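Local coordinates for protein superoxide dismutase 1 (Perkinsus marinus, PDB 2CW2) that probably disproportionates superoxide to hydrogen peroxide and dioxygen at an iron site, as a member of the iron/manganese superoxide dismutase family, at residues Ile128-Gly133 / Asp161-Ile166; Gly31-Pro36 / Asp67-Ile72; Lys42-Pro47 / Leu112-Gly117; Val102-Phe107 / Ala172-Arg177. One frame throughout, in Å; residues are numbered along the deposited sequence.

Contact 1 (Ile128-Gly133 / Asp161-Ile166); sequences ITRDFG and DGKLKI
A salt-bridge network in the C-terminal alpha/beta domain of the iron/manganese superoxide dismutase fold joins Arg130 and Asp131, at the end of helix 122-132, to Lys163, just before the outer strand 164-170, and to Leu164, its first residue. The carboxylate of Asp131 takes two donors on each oxygen. Arg130 grips it side-on within its own guanidinium plane, NE to OD1 and NH2 to OD2. Lys163 NZ lies 2.6 Å from Asp131 OD1, above the carboxylate plane and on the face opposite Arg130 NE. Leu164 N gives Asp131 OD2 a nearly straight bond of 3.0 Å (167°), also from above the plane. Such a four-fold grip leaves the carboxylate little room to rotate and should favour its charged form. Arg130 NH2 spans the gap as well, reaching Gly162 O at 2.9 Å, and water 1 links Arg130 NH1 to the same carbonyl. Beneath the charges the contact turns apolar. Leu164 CB packs 3.8 Å from Phe132 CE2, while its CD1 meets Ile128 CG1 at 3.9 Å. Phe138 of helix 135-148 meets the Phe132 ring edge-to-face, and farther along the strand Ile166 CD1 rests 3.7 Å from Phe132 CE1.

Contact 2 (Gly31-Pro36 / Asp67-Ile72); sequences GPFQCP and DTLNSI
Asn70, on the long first helix 51-73 of the alpha-hairpin domain, reads the backbone of the extended N-terminal segment through both ends of its amide. Its OD1 accepts from Phe33 N at 2.9 Å, in the carbonyl plane and on a lone pair, while its ND2 donates to Phe33 O over the same distance in an almost straight bond (169°). The two bonds use the N-H and C=O of one residue and fix the rotation of the amide. Packing is close here: Gly31 C lies 3.1 Å from Asn70 OD1, and Pro32, which follows a cis peptide bond, brings CD to 3.2 Å from Asn70 OD1.

Beside the polar pair lies the apolar half. Leu69 extends with CG anti to the backbone N (chi1 -177°), which brings CD2 over one face of the Phe33 ring, 3.8 Å from the centroid and 15° off the normal, a CH-pi contact. Asn70 OD1 stands instead at the edge of that ring. Leu84 and Ile87 of helix 84-90 add further packing to Phe33, and Leu69 also touches Leu84.

The solvent side lies where Gly31 O and Asn70 O are joined through water 2 and not by a direct bond. Because the amide pairs with main-chain groups, the polar half of this attachment depends on the path of the backbone at Phe33, whereas its apolar half depends on the ring.

Contact 3 (Lys42-Pro47 / Leu112-Gly117); sequences KNALEP and LAPNGG
Leu45 and Leu112 meet at about a right angle where two type I beta turns come together, Asn43 to Glu46 ahead of helix 51-73 and Ala113 to Gly116 in the connection from the alpha-hairpin domain to the C-terminal domain. The isobutyl group of Leu45 forks around this junction. Its CD1 branch touches the side chain of Leu112, with 3.8 Å between the two CD1 atoms and 4.0 Å from Leu45 CD1 to Leu112 CB. The other branch turns to the main chain, where Leu45 CD2 lies 3.7 Å from both Ala113 C and Pro114 N. Leu45 has CG anti to its carbonyl carbon (chi1 -52°), the setting that carries both methyls across to the 112-117 segment.

On the more exposed flank Pro114 presents its ring to the two central residues of the first turn, Ala44 and Leu45: its CD lies 4.1 Å from Leu45 CD2, and its CB and CG approach Ala44 CB. No hydrogen bond crosses between the turns, so apolar contact carries the junction. Tyr40 packs against both leucines, and Leu54 of helix 51-73 touches Leu45. The side chain of Leu112 is about 10 Å from the bound iron. Backbone bonding of Ala113 with Leu211 fastens the connection to a further loop. At the outer end of the interface, Pro114 CB sits 3.4 Å from Ala44 O.

Contact 4 (Val102-Phe107 / Ala172-Arg177); sequences VYNHTF and AGNPIR. With FE (Fe (III) ion), chain C.
Asn104 of helix 93-110 reaches Ala172 and Asn174 in the loop between strands 164-170 and 181-187. From CB, a chi1 of -65° swings the amide beside its own backbone N and directs it across the gap. CG itself stands 4.1 Å from Ala172 O. Beyond it the group divides: OD1 faces the Asn174 side chain, the two amide planes being 26° apart, while ND2 donates to Ala172 O at 3.0 Å with an angle of 155° at the hydrogen. The acceptor lies in the amide plane of Asn104, yet the donor sits above the carbonyl plane of Ala172, away from its lone pairs. ND2 also bonds Gln101 OE1, so two acceptors fix the rotation of this buried amide.

The contact joins the alpha-hairpin domain to the C-terminal domain beside the iron site of the fold. His105, next along the same helix, binds the iron (III) ion through NE2 at 1.9 Å. His57, Asp187 and His191 supply the other protein ligands, and water 3 lies 2.4 Å from the metal. His105 ND1 bonds Gln101 O, a second-shell link that orients the imidazole.

One residue earlier, Tyr103 takes Ile176 CD1 over one face of its ring. The two side chains approach head-on, and the methyl settles over the ring, 3.4 Å from Tyr103 CZ and from Tyr103 OH. Pro182 of strand 181-187 packs on both side chains.

Contact 4 is the buried one, its centre about 6 Å from the centre of the chain; contact 2 lies at the surface, while contacts 1 and 3 are partly buried. Contacts 1 and 2 lie on opposite sides of that centre, each within a single domain. Contact 1 joins helix to strand through charges over an apolar base, whereas contact 2 ties a loop to a helix with hydrogen bonds from a side-chain amide. Contact 3 has no polar bond between its segments, and contact 4 combines an amide hydrogen bond with ring packing at the domain boundary. Contacts 2 and 4 touch where Pro36 packs on Thr106; contacts 3 and 4 come within about 5 Å between nearest atoms without meeting.

Contact 1 (Ile128-Gly133 / Asp161-Ile166)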
loop_
_atom_site.group_PDB
_atom_site.type_symbol
_atom_site.label_atom_id
_atom_site.label_comp_id
_atom_site.label_asym_id
_atom_site.label_seq_id
_atom_site.Cartn_x
_atom_site.Cartn_y
_atom_site.Cartn_z
ATOM N N ILE A 128 4.432 18.174 23.629
ATOM C CA ILE A 128 5.494 17.408 22.989
ATOM C C ILE A 128 6.708 17.351 23.909
ATOM O O ILE A 128 7.286 16.283 24.122
ATOM C CB ILE A 128 5.863 18.008 21.599
ATOM C CG1 ILE A 128 4.803 17.620 20.571
ATOM C CG2 ILE A 128 7.231 17.526 21.151
ATOM C CD1 ILE A 128 4.981 18.285 19.253
ATOM N N THR A 129 7.060 18.494 24.486
ATOM C CA THR A 129 8.146 18.534 25.458
ATOM C C THR A 129 7.828 17.651 26.642
ATOM O O THR A 129 8.665 16.846 27.094
ATOM C CB THR A 129 8.404 19.974 25.906
ATOM O OG1 THR A 129 8.936 20.716 24.795
ATOM C CG2 THR A 129 9.516 20.013 26.956
ATOM N N ARG A 130 6.599 17.771 27.137
ATOM C CA ARG A 130 6.209 16.990 28.296
ATOM C C ARG A 130 6.372 15.494 28.058
ATOM O O ARG A 130 6.902 14.775 28.911
ATOM C CB ARG A 130 4.784 17.327 28.709
ATOM C CG ARG A 130 4.373 16.732 30.037
ATOM C CD ARG A 130 2.902 16.829 30.310
ATOM N NE ARG A 130 2.174 15.933 29.422
ATOM C CZ ARG A 130 0.854 15.936 29.275
ATOM N NH1 ARG A 130 0.101 16.782 29.983
ATOM N NH2 ARG A 130 0.282 15.077 28.430
ATOM N N ASP A 131 5.942 15.021 26.887
ATOM C CA ASP A 131 5.793 13.595 26.679
ATOM C C ASP A 131 6.897 12.908 25.875
ATOM O O ASP A 131 7.053 11.690 25.956
ATOM C CB ASP A 131 4.417 13.285 26.088
ATOM C CG ASP A 131 3.294 13.669 27.023
ATOM O OD1 ASP A 131 3.553 13.782 28.259
ATOM O OD2 ASP A 131 2.130 13.892 26.614
ATOM N N PHE A 132 7.679 13.685 25.141
ATOM C CA PHE A 132 8.789 13.132 24.374
ATOM C C PHE A 132 10.101 13.751 24.775
ATOM O O PHE A 132 11.151 13.350 24.266
ATOM C CB PHE A 132 8.570 13.387 22.882
ATOM C CG PHE A 132 7.366 12.683 22.352
ATOM C CD1 PHE A 132 7.457 11.359 21.928
ATOM C CD2 PHE A 132 6.140 13.311 22.336
ATOM C CE1 PHE A 132 6.327 10.701 21.448
ATOM C CE2 PHE A 132 5.017 12.664 21.860
ATOM C CZ PHE A 132 5.111 11.357 21.423
ATOM N N GLY A 133 10.035 14.747 25.658
ATOM C CA GLY A 133 11.244 15.389 26.152
ATOM C C GLY A 133 11.675 16.612 25.351
ATOM O O GLY A 133 12.093 17.631 25.911
ATOM N N ASP A 161 -5.238 9.411 27.039
ATOM C CA ASP A 161 -6.135 9.867 28.117
ATOM C C ASP A 161 -5.478 11.141 28.588
ATOM O O ASP A 161 -5.060 11.225 29.718
ATOM C CB ASP A 161 -6.204 8.819 29.238
ATOM C CG ASP A 161 -7.634 8.566 29.754
ATOM O OD1 ASP A 161 -8.222 9.451 30.424
ATOM O OD2 ASP A 161 -8.226 7.470 29.564
ATOM N N GLY A 162 -5.319 12.100 27.679
ATOM C CA GLY A 162 -4.593 13.324 27.974
ATOM C C GLY A 162 -3.097 13.222 27.678
ATOM O O GLY A 162 -2.392 14.212 27.774
ATOM N N LYS A 163 -2.633 12.041 27.272
ATOM C CA LYS A 163 -1.208 11.774 27.053
ATOM C C LYS A 163 -0.945 11.626 25.571
ATOM O O LYS A 163 -1.736 10.995 24.881
ATOM C CB LYS A 163 -0.836 10.434 27.689
ATOM C CG LYS A 163 0.216 10.475 28.783
ATOM C CD LYS A 163 1.587 10.934 28.298
ATOM C CE LYS A 163 2.678 10.558 29.305
ATOM N NZ LYS A 163 3.439 11.714 29.831
ATOM N N LEU A 164 0.170 12.165 25.095
ATOM C CA LEU A 164 0.536 12.056 23.687
ATOM C C LEU A 164 1.128 10.691 23.416
ATOM O O LEU A 164 1.910 10.166 24.213
ATOM C CB LEU A 164 1.582 13.104 23.325
ATOM C CG LEU A 164 1.224 14.581 23.309
ATOM C CD1 LEU A 164 2.265 15.343 22.458
ATOM C CD2 LEU A 164 -0.176 14.809 22.766
ATOM N N LYS A 165 0.772 10.113 22.279
ATOM C CA LYS A 165 1.343 8.838 21.889
ATOM C C LYS A 165 1.350 8.720 20.372
ATOM O O LYS A 165 0.445 9.217 19.703
ATOM C CB LYS A 165 0.532 7.720 22.547
ATOM C CG LYS A 165 0.800 6.321 22.106
ATOM C CD LYS A 165 -0.424 5.468 22.503
ATOM C CE LYS A 165 -0.239 4.788 23.836
ATOM N NZ LYS A 165 -1.384 3.868 24.147
ATOM N N ILE A 166 2.374 8.067 19.840
ATOM C CA ILE A 166 2.463 7.840 18.406
ATOM C C ILE A 166 1.911 6.453 18.127
ATOM O O ILE A 166 2.362 5.468 18.720
ATOM C CB ILE A 166 3.906 7.936 17.912
ATOM C CG1 ILE A 166 4.436 9.358 18.095
ATOM C CG2 ILE A 166 3.990 7.481 16.425
ATOM C CD1 ILE A 166 5.956 9.493 17.977
HETATM O O HOH W 1 -2.785 16.529 29.257
#

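Contact 2 (Gly31-Pro36 / Asp67-Ile72)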
loop_
_atom_site.group_PDB
_atom_site.type_symbol
_atom_site.label_atom_id
_atom_site.label_comp_id
_atom_site.label_asym_id
_atom_site.label_seq_id
_atom_site.Cartn_x
_atom_site.Cartn_y
_atom_site.Cartn_z
ATOM N N GLY A 31 -24.318 12.877 -2.779
ATOM C CA GLY A 31 -24.248 12.927 -1.340
ATOM C C GLY A 31 -24.644 11.550 -0.858
ATOM O O GLY A 31 -24.767 10.624 -1.661
ATOM N N PRO A 32 -24.871 11.411 0.436
ATOM C CA PRO A 32 -24.829 12.529 1.383
ATOM C C PRO A 32 -23.437 12.966 1.858
ATOM O O PRO A 32 -23.317 14.082 2.364
ATOM C CB PRO A 32 -25.600 11.967 2.577
ATOM C CG PRO A 32 -25.262 10.530 2.553
ATOM C CD PRO A 32 -25.222 10.145 1.097
ATOM N N PHE A 33 -22.421 12.116 1.745
ATOM C CA PHE A 33 -21.094 12.490 2.202
ATOM C C PHE A 33 -20.440 13.354 1.138
ATOM O O PHE A 33 -20.730 13.206 -0.054
ATOM C CB PHE A 33 -20.240 11.238 2.504
ATOM C CG PHE A 33 -20.783 10.399 3.597
ATOM C CD1 PHE A 33 -20.552 10.731 4.927
ATOM C CD2 PHE A 33 -21.558 9.293 3.305
ATOM C CE1 PHE A 33 -21.069 9.956 5.953
ATOM C CE2 PHE A 33 -22.088 8.509 4.330
ATOM C CZ PHE A 33 -21.837 8.841 5.659
ATOM N N GLN A 34 -19.598 14.287 1.565
ATOM C CA GLN A 34 -18.888 15.133 0.621
ATOM C C GLN A 34 -17.401 15.109 0.882
ATOM O O GLN A 34 -16.940 14.801 1.982
ATOM C CB GLN A 34 -19.386 16.585 0.664
ATOM C CG GLN A 34 -20.890 16.759 0.560
ATOM C CD GLN A 34 -21.463 16.428 -0.815
ATOM O OE1 GLN A 34 -20.800 16.602 -1.845
ATOM N NE2 GLN A 34 -22.718 15.970 -0.834
ATOM N N CYS A 35 -16.655 15.452 -0.147
ATOM C CA CYS A 35 -15.202 15.534 -0.045
ATOM C C CYS A 35 -14.863 17.010 0.110
ATOM O O CYS A 35 -14.992 17.781 -0.852
ATOM C CB CYS A 35 -14.586 14.952 -1.320
ATOM S SG CYS A 35 -12.784 14.985 -1.358
ATOM N N PRO A 36 -14.438 17.408 1.314
ATOM C CA PRO A 36 -14.140 18.821 1.603
ATOM C C PRO A 36 -13.008 19.306 0.713
ATOM O O PRO A 36 -12.082 18.527 0.424
ATOM C CB PRO A 36 -13.680 18.820 3.072
ATOM C CG PRO A 36 -13.916 17.464 3.588
ATOM C CD PRO A 36 -14.170 16.519 2.451
ATOM N N ASP A 67 -17.090 9.050 -3.195
ATOM C CA ASP A 67 -18.026 8.496 -4.192
ATOM C C ASP A 67 -18.501 7.073 -3.875
ATOM O O ASP A 67 -19.711 6.756 -3.963
ATOM C CB ASP A 67 -17.384 8.491 -5.577
ATOM C CG ASP A 67 -17.106 9.883 -6.110
ATOM O OD1 ASP A 67 -16.312 9.998 -7.080
ATOM O OD2 ASP A 67 -17.601 10.922 -5.631
ATOM N N THR A 68 -17.541 6.201 -3.541
ATOM C CA THR A 68 -17.851 4.792 -3.251
ATOM C C THR A 68 -18.674 4.648 -1.988
ATOM O O THR A 68 -19.647 3.878 -1.964
ATOM C CB THR A 68 -16.571 3.935 -3.172
ATOM O OG1 THR A 68 -15.788 4.175 -4.340
ATOM C CG2 THR A 68 -16.918 2.431 -3.269
ATOM N N LEU A 69 -18.293 5.392 -0.943
ATOM C CA LEU A 69 -19.062 5.435 0.307
ATOM C C LEU A 69 -20.512 5.845 0.028
ATOM O O LEU A 69 -21.465 5.262 0.575
ATOM C CB LEU A 69 -18.432 6.409 1.305
ATOM C CG LEU A 69 -19.102 6.488 2.679
ATOM C CD1 LEU A 69 -19.152 5.092 3.282
ATOM C CD2 LEU A 69 -18.393 7.473 3.627
ATOM N N ASN A 70 -20.672 6.853 -0.822
ATOM C CA ASN A 70 -22.008 7.306 -1.199
ATOM C C ASN A 70 -22.828 6.218 -1.913
ATOM O O ASN A 70 -24.053 6.077 -1.693
ATOM C CB ASN A 70 -21.902 8.590 -2.035
ATOM C CG ASN A 70 -21.797 9.824 -1.164
ATOM O OD1 ASN A 70 -22.217 9.801 -0.002
ATOM N ND2 ASN A 70 -21.258 10.914 -1.719
ATOM N N SER A 71 -22.140 5.434 -2.736
ATOM C CA SER A 71 -22.758 4.314 -3.425
ATOM C C SER A 71 -23.314 3.316 -2.413
ATOM O O SER A 71 -24.420 2.803 -2.578
ATOM C CB SER A 71 -21.757 3.652 -4.385
ATOM O OG SER A 71 -22.398 2.700 -5.225
ATOM N N ILE A 72 -22.545 3.057 -1.356
ATOM C CA ILE A 72 -22.999 2.176 -0.293
ATOM C C ILE A 72 -24.108 2.827 0.518
ATOM O O ILE A 72 -25.102 2.166 0.854
ATOM C CB ILE A 72 -21.822 1.763 0.605
ATOM C CG1 ILE A 72 -20.883 0.845 -0.174
ATOM C CG2 ILE A 72 -22.311 1.067 1.889
ATOM C CD1 ILE A 72 -19.544 0.769 0.426
HETATM O O HOH W 2 -26.028 8.053 -1.620
#

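Contact 3 (Lys42-Pro47 / Leu112-Gly117)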
loop_
_atom_site.group_PDB
_atom_site.type_symbol
_atom_site.label_atom_id
_atom_site.label_comp_id
_atom_site.label_asym_id
_atom_site.label_seq_id
_atom_site.Cartn_x
_atom_site.Cartn_y
_atom_site.Cartn_z
ATOM N N LYS A 42 -3.440 24.258 -5.407
ATOM C CA LYS A 42 -2.681 23.053 -5.727
ATOM C C LYS A 42 -1.162 23.187 -5.648
ATOM O O LYS A 42 -0.479 22.209 -5.302
ATOM C CB LYS A 42 -3.101 22.517 -7.094
ATOM C CG LYS A 42 -4.552 22.047 -7.133
ATOM C CD LYS A 42 -4.755 20.754 -6.317
ATOM C CE LYS A 42 -6.195 20.242 -6.409
ATOM N NZ LYS A 42 -6.583 19.839 -7.792
ATOM N N ASN A 43 -0.623 24.379 -5.925
ATOM C CA ASN A 43 0.835 24.528 -5.893
ATOM C C ASN A 43 1.375 25.046 -4.550
ATOM O O ASN A 43 2.569 25.343 -4.409
ATOM C CB ASN A 43 1.340 25.367 -7.091
ATOM C CG ASN A 43 1.034 26.840 -6.959
ATOM O OD1 ASN A 43 0.527 27.297 -5.931
ATOM N ND2 ASN A 43 1.376 27.614 -8.006
ATOM N N ALA A 44 0.493 25.088 -3.556
ATOM C CA ALA A 44 0.766 25.813 -2.325
ATOM C C ALA A 44 1.798 25.128 -1.418
ATOM O O ALA A 44 2.411 25.794 -0.584
ATOM C CB ALA A 44 -0.520 26.080 -1.569
ATOM N N LEU A 45 1.966 23.814 -1.587
ATOM C CA LEU A 45 2.880 23.006 -0.777
ATOM C C LEU A 45 4.217 22.705 -1.472
ATOM O O LEU A 45 5.055 21.948 -0.952
ATOM C CB LEU A 45 2.194 21.683 -0.366
ATOM C CG LEU A 45 0.827 21.827 0.289
ATOM C CD1 LEU A 45 0.366 20.472 0.814
ATOM C CD2 LEU A 45 0.875 22.871 1.410
ATOM N N GLU A 46 4.438 23.302 -2.640
ATOM C CA GLU A 46 5.708 23.102 -3.348
ATOM C C GLU A 46 6.851 23.809 -2.621
ATOM O O GLU A 46 6.642 24.865 -2.016
ATOM C CB GLU A 46 5.594 23.594 -4.798
ATOM C CG GLU A 46 5.471 22.439 -5.810
ATOM C CD GLU A 46 4.180 22.496 -6.599
ATOM O OE1 GLU A 46 4.066 21.893 -7.696
ATOM O OE2 GLU A 46 3.255 23.157 -6.103
ATOM N N PRO A 47 8.061 23.257 -2.680
ATOM C CA PRO A 47 8.390 22.063 -3.469
ATOM C C PRO A 47 8.233 20.727 -2.736
ATOM O O PRO A 47 8.508 19.661 -3.317
ATOM C CB PRO A 47 9.866 22.291 -3.805
ATOM C CG PRO A 47 10.406 22.982 -2.570
ATOM C CD PRO A 47 9.243 23.809 -1.992
ATOM N N LEU A 112 -1.597 19.795 6.771
ATOM C CA LEU A 112 -0.537 20.455 6.014
ATOM C C LEU A 112 -0.912 21.918 5.758
ATOM O O LEU A 112 -2.089 22.270 5.795
ATOM C CB LEU A 112 -0.298 19.760 4.663
ATOM C CG LEU A 112 -0.332 18.237 4.655
ATOM C CD1 LEU A 112 -0.274 17.668 3.231
ATOM C CD2 LEU A 112 0.805 17.729 5.531
ATOM N N ALA A 113 0.074 22.762 5.499
ATOM C CA ALA A 113 -0.216 24.179 5.242
ATOM C C ALA A 113 0.969 24.857 4.543
ATOM O O ALA A 113 2.119 24.540 4.815
ATOM C CB ALA A 113 -0.549 24.903 6.548
ATOM N N PRO A 114 0.677 25.782 3.636
ATOM C CA PRO A 114 1.734 26.523 2.929
ATOM C C PRO A 114 2.618 27.342 3.859
ATOM O O PRO A 114 3.793 27.539 3.535
ATOM C CB PRO A 114 0.966 27.455 1.982
ATOM C CG PRO A 114 -0.474 27.374 2.371
ATOM C CD PRO A 114 -0.678 26.178 3.223
ATOM N N ASN A 115 2.092 27.831 4.975
ATOM C CA ASN A 115 2.954 28.592 5.883
ATOM C C ASN A 115 3.224 27.756 7.128
ATOM O O ASN A 115 3.454 28.293 8.221
ATOM C CB ASN A 115 2.323 29.937 6.256
ATOM C CG ASN A 115 3.308 30.880 6.965
ATOM O OD1 ASN A 115 4.472 30.941 6.619
ATOM N ND2 ASN A 115 2.825 31.598 7.977
ATOM N N GLY A 116 3.179 26.437 6.970
ATOM C CA GLY A 116 3.366 25.552 8.113
ATOM C C GLY A 116 4.835 25.178 8.294
ATOM O O GLY A 116 5.731 25.900 7.859
ATOM N N GLY A 117 5.071 24.035 8.934
ATOM C CA GLY A 117 6.415 23.514 9.134
ATOM C C GLY A 117 7.123 24.080 10.345
ATOM O O GLY A 117 6.539 24.792 11.181
#

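Contact 4 (Val102-Phe107 / Ala172-Arg177)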
loop_
_atom_site.group_PDB
_atom_site.type_symbol
_atom_site.label_atom_id
_atom_site.label_comp_id
_atom_site.label_asym_id
_atom_site.label_seq_id
_atom_site.Cartn_x
_atom_site.Cartn_y
_atom_site.Cartn_z
ATOM N N VAL A 102 -11.852 8.342 4.078
ATOM C CA VAL A 102 -12.357 9.681 3.817
ATOM C C VAL A 102 -11.911 10.601 4.964
ATOM O O VAL A 102 -11.373 11.679 4.725
ATOM C CB VAL A 102 -13.900 9.710 3.682
ATOM C CG1 VAL A 102 -14.447 11.166 3.787
ATOM C CG2 VAL A 102 -14.348 9.084 2.386
ATOM N N TYR A 103 -12.137 10.175 6.206
ATOM C CA TYR A 103 -11.686 10.950 7.377
ATOM C C TYR A 103 -10.161 11.155 7.386
ATOM O O TYR A 103 -9.661 12.266 7.633
ATOM C CB TYR A 103 -12.100 10.252 8.681
ATOM C CG TYR A 103 -11.723 11.016 9.930
ATOM C CD1 TYR A 103 -12.690 11.724 10.648
ATOM C CD2 TYR A 103 -10.407 11.032 10.398
ATOM C CE1 TYR A 103 -12.356 12.450 11.785
ATOM C CE2 TYR A 103 -10.053 11.755 11.537
ATOM C CZ TYR A 103 -11.047 12.459 12.225
ATOM O OH TYR A 103 -10.725 13.175 13.353
ATOM N N ASN A 104 -9.427 10.074 7.144
ATOM C CA ASN A 104 -7.974 10.128 7.171
ATOM C C ASN A 104 -7.414 11.186 6.215
ATOM O O ASN A 104 -6.470 11.909 6.549
ATOM C CB ASN A 104 -7.394 8.753 6.818
ATOM C CG ASN A 104 -7.736 7.694 7.866
ATOM O OD1 ASN A 104 -8.177 8.017 8.963
ATOM N ND2 ASN A 104 -7.562 6.434 7.517
ATOM N N HIS A 105 -7.975 11.256 5.013
ATOM C CA HIS A 105 -7.465 12.198 4.026
ATOM C C HIS A 105 -7.869 13.645 4.368
ATOM O O HIS A 105 -7.049 14.567 4.251
ATOM C CB HIS A 105 -7.868 11.779 2.597
ATOM C CG HIS A 105 -7.094 10.595 2.075
ATOM N ND1 HIS A 105 -7.500 9.287 2.272
ATOM C CD2 HIS A 105 -5.935 10.526 1.375
ATOM C CE1 HIS A 105 -6.619 8.471 1.703
ATOM N NE2 HIS A 105 -5.641 9.194 1.174
ATOM N N THR A 106 -9.119 13.852 4.780
ATOM C CA THR A 106 -9.522 15.195 5.168
ATOM C C THR A 106 -8.614 15.694 6.292
ATOM O O THR A 106 -8.136 16.829 6.287
ATOM C CB THR A 106 -10.991 15.176 5.616
ATOM O OG1 THR A 106 -11.804 14.884 4.480
ATOM C CG2 THR A 106 -11.425 16.555 6.067
ATOM N N PHE A 107 -8.355 14.824 7.254
ATOM C CA PHE A 107 -7.511 15.190 8.384
ATOM C C PHE A 107 -6.079 15.460 7.894
ATOM O O PHE A 107 -5.432 16.436 8.315
ATOM C CB PHE A 107 -7.489 14.025 9.380
ATOM C CG PHE A 107 -6.885 14.374 10.714
ATOM C CD1 PHE A 107 -7.703 14.691 11.795
ATOM C CD2 PHE A 107 -5.514 14.374 10.896
ATOM C CE1 PHE A 107 -7.164 15.019 13.021
ATOM C CE2 PHE A 107 -4.959 14.707 12.147
ATOM C CZ PHE A 107 -5.790 15.022 13.210
ATOM N N ALA A 172 -6.350 1.440 6.466
ATOM C CA ALA A 172 -7.177 2.600 6.827
ATOM C C ALA A 172 -7.204 2.887 8.332
ATOM O O ALA A 172 -7.960 3.747 8.786
ATOM C CB ALA A 172 -8.618 2.476 6.278
ATOM N N GLY A 173 -6.377 2.169 9.096
ATOM C CA GLY A 173 -6.492 2.149 10.542
ATOM C C GLY A 173 -6.512 3.545 11.135
ATOM O O GLY A 173 -5.668 4.379 10.789
ATOM N N ASN A 174 -7.464 3.782 12.037
ATOM C CA ASN A 174 -7.755 5.128 12.569
ATOM C C ASN A 174 -8.090 4.992 14.067
ATOM O O ASN A 174 -8.971 4.244 14.455
ATOM C CB ASN A 174 -8.919 5.753 11.781
ATOM C CG ASN A 174 -9.310 7.155 12.268
ATOM O OD1 ASN A 174 -9.612 8.055 11.457
ATOM N ND2 ASN A 174 -9.351 7.337 13.566
ATOM N N PRO A 175 -7.339 5.670 14.915
ATOM C CA PRO A 175 -7.438 5.443 16.362
ATOM C C PRO A 175 -8.760 5.906 16.966
ATOM O O PRO A 175 -9.005 5.596 18.141
ATOM C CB PRO A 175 -6.264 6.242 16.918
ATOM C CG PRO A 175 -6.061 7.326 15.926
ATOM C CD PRO A 175 -6.316 6.674 14.574
ATOM N N ILE A 176 -9.599 6.582 16.182
ATOM C CA ILE A 176 -10.947 6.882 16.644
ATOM C C ILE A 176 -11.723 5.588 16.917
ATOM O O ILE A 176 -12.651 5.571 17.738
ATOM C CB ILE A 176 -11.678 7.812 15.658
ATOM C CG1 ILE A 176 -11.108 9.225 15.743
ATOM C CG2 ILE A 176 -13.207 7.820 15.891
ATOM C CD1 ILE A 176 -11.542 10.101 14.597
ATOM N N ARG A 177 -11.332 4.498 16.248
ATOM C CA ARG A 177 -12.012 3.220 16.457
ATOM C C ARG A 177 -11.846 2.790 17.928
ATOM O O ARG A 177 -12.747 2.174 18.523
ATOM C CB ARG A 177 -11.446 2.142 15.528
ATOM C CG ARG A 177 -12.121 0.783 15.689
ATOM C CD ARG A 177 -12.085 -0.050 14.444
ATOM N NE ARG A 177 -12.804 -1.315 14.577
ATOM C CZ ARG A 177 -14.013 -1.560 14.062
ATOM N NH1 ARG A 177 -14.679 -0.609 13.403
ATOM N NH2 ARG A 177 -14.565 -2.769 14.225
HETATM FE FE FE C . -3.828 8.671 0.684
HETATM O O HOH W 3 -4.153 6.712 1.935
#